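Local coordinates for extracellular solute-binding protein, family 1 (PDB 3QUF), which probably captures a solute, perhaps a sugar, outside the cell and delivers it to an ABC-type membrane transporter, at residues Thr30-Tyr35 against Lys314-Lys319. Sequence-based numbering, arbitrary orientation. Where two conformers were deposited one is given.
Sequences TKISFY and KAAAKK
Ile32 and Thr30, two residues apart on strand 30-36, reach the same face of helix 311-324 and close on the methyl group of Ala316. CG2 of Ile32 lies 3.9 Å from CB of Ala316, and CG2 of Thr30 meets that CB at an equal 3.9 Å, so a single methyl sits against two branches. The other arm of Ile32 extends farther: CG1 stands between the backbone N and the carbonyl carbon (chi1 56°), and the extended chain beyond it brings CD1 to 3.9 Å from the backbone N of Ala317. The short alanine side chains are consistent with the 8.5 Å approach of the strand and helix axes, and with CD1 of Ile32 coming close to the helix backbone. The two segments run at 60° to each other, and no hydrogen bond joins them. In the alpha/beta lobe of this solute-binding protein, strand 30-36 pairs in parallel with strands 57-63 and 86-89, and the helix packs on one face of that sheet. Ile57 and Leu59 on one neighbouring strand and Ile86 on the other also touch Ile32; these buried, apolar surroundings suit isoleucine, whose beta-branching is well tolerated in an extended strand. Toward the start of the strand the packing gives way to a more open border. Thr30 is partly exposed there; with chi1 at -63° OG1 lies beside the backbone N, anti to the carbonyl carbon, and CG2 is anti to the backbone N, facing Ala316. Lys31 points away from the helix, as suits a charged, exposed chain.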
# COMPACT_ATOMS: atom_id res chain seq x y z
N THR A 30 -28.65 -15.56 15.10
CA THR A 30 -28.37 -15.57 13.68
C THR A 30 -26.97 -16.11 13.49
O THR A 30 -26.02 -15.56 14.05
CB THR A 30 -28.44 -14.14 13.11
OG1 THR A 30 -29.78 -13.63 13.27
CG2 THR A 30 -28.06 -14.14 11.61
N LYS A 31 -26.86 -17.16 12.71
CA LYS A 31 -25.57 -17.75 12.37
C LYS A 31 -24.99 -17.11 11.11
O LYS A 31 -25.64 -17.13 10.07
CB LYS A 31 -25.77 -19.24 12.10
CG LYS A 31 -26.32 -20.01 13.27
CD LYS A 31 -26.23 -21.50 13.02
CE LYS A 31 -24.88 -21.87 12.43
NZ LYS A 31 -23.77 -21.76 13.41
N ILE A 32 -23.77 -16.59 11.19
CA ILE A 32 -23.05 -16.08 10.01
C ILE A 32 -21.64 -16.66 9.94
O ILE A 32 -21.15 -17.20 10.95
CB ILE A 32 -22.98 -14.54 9.96
CG1 ILE A 32 -22.37 -13.93 11.24
CG2 ILE A 32 -24.42 -14.00 9.73
CD1 ILE A 32 -22.14 -12.40 11.15
N SER A 33 -21.04 -16.61 8.75
CA SER A 33 -19.70 -17.10 8.54
C SER A 33 -18.79 -16.01 8.01
O SER A 33 -19.24 -15.05 7.39
CB SER A 33 -19.69 -18.29 7.59
OG SER A 33 -20.35 -17.93 6.40
N PHE A 34 -17.50 -16.15 8.28
CA PHE A 34 -16.48 -15.20 7.84
C PHE A 34 -15.33 -16.03 7.32
O PHE A 34 -14.82 -16.87 8.08
CB PHE A 34 -16.06 -14.34 9.02
CG PHE A 34 -14.90 -13.38 8.79
CD1 PHE A 34 -14.55 -12.89 7.56
CD2 PHE A 34 -14.15 -12.96 9.89
CE1 PHE A 34 -13.46 -12.02 7.41
CE2 PHE A 34 -13.07 -12.11 9.75
CZ PHE A 34 -12.72 -11.65 8.54
N TYR A 35 -15.03 -15.91 6.04
CA TYR A 35 -13.85 -16.56 5.48
C TYR A 35 -12.81 -15.48 5.41
O TYR A 35 -12.88 -14.57 4.59
CB TYR A 35 -14.11 -17.15 4.10
CG TYR A 35 -12.94 -17.97 3.59
CD1 TYR A 35 -12.35 -18.92 4.41
CD2 TYR A 35 -12.44 -17.80 2.34
CE1 TYR A 35 -11.27 -19.69 3.95
CE2 TYR A 35 -11.36 -18.57 1.87
CZ TYR A 35 -10.78 -19.49 2.69
OH TYR A 35 -9.74 -20.30 2.28
N LYS A 314 -27.36 -10.76 6.59
CA LYS A 314 -26.82 -9.50 6.16
C LYS A 314 -26.81 -8.48 7.29
O LYS A 314 -25.82 -7.76 7.50
CB LYS A 314 -27.58 -8.97 4.95
CG LYS A 314 -27.22 -9.78 3.67
CD LYS A 314 -27.73 -9.19 2.35
CE LYS A 314 -29.17 -8.88 2.36
NZ LYS A 314 -29.63 -7.98 1.19
N ALA A 315 -27.90 -8.43 8.03
CA ALA A 315 -28.01 -7.51 9.18
C ALA A 315 -26.92 -7.78 10.23
O ALA A 315 -26.29 -6.89 10.78
CB ALA A 315 -29.38 -7.62 9.80
N ALA A 316 -26.68 -9.05 10.51
CA ALA A 316 -25.67 -9.45 11.47
C ALA A 316 -24.26 -9.11 10.95
O ALA A 316 -23.39 -8.68 11.72
CB ALA A 316 -25.77 -10.97 11.79
N ALA A 317 -24.02 -9.34 9.67
CA ALA A 317 -22.73 -9.01 9.04
C ALA A 317 -22.45 -7.52 9.09
O ALA A 317 -21.30 -7.10 9.33
CB ALA A 317 -22.68 -9.59 7.61
N LYS A 318 -23.48 -6.71 8.90
CA LYS A 318 -23.33 -5.26 9.04
C LYS A 318 -22.91 -4.89 10.48
O LYS A 318 -22.13 -3.94 10.66
CB LYS A 318 -24.61 -4.54 8.65
CG LYS A 318 -24.87 -4.62 7.15
CD LYS A 318 -26.18 -3.92 6.74
CE LYS A 318 -26.48 -4.02 5.26
NZ LYS A 318 -27.85 -3.49 4.97
N LYS A 319 -23.44 -5.60 11.48
CA LYS A 319 -22.99 -5.37 12.87
C LYS A 319 -21.51 -5.70 13.06
O LYS A 319 -20.80 -5.04 13.81
CB LYS A 319 -23.85 -6.14 13.87
CG LYS A 319 -25.23 -5.54 14.04
CD LYS A 319 -25.98 -6.27 15.16
CE LYS A 319 -27.39 -5.70 15.40
NZ LYS A 319 -27.91 -6.11 16.76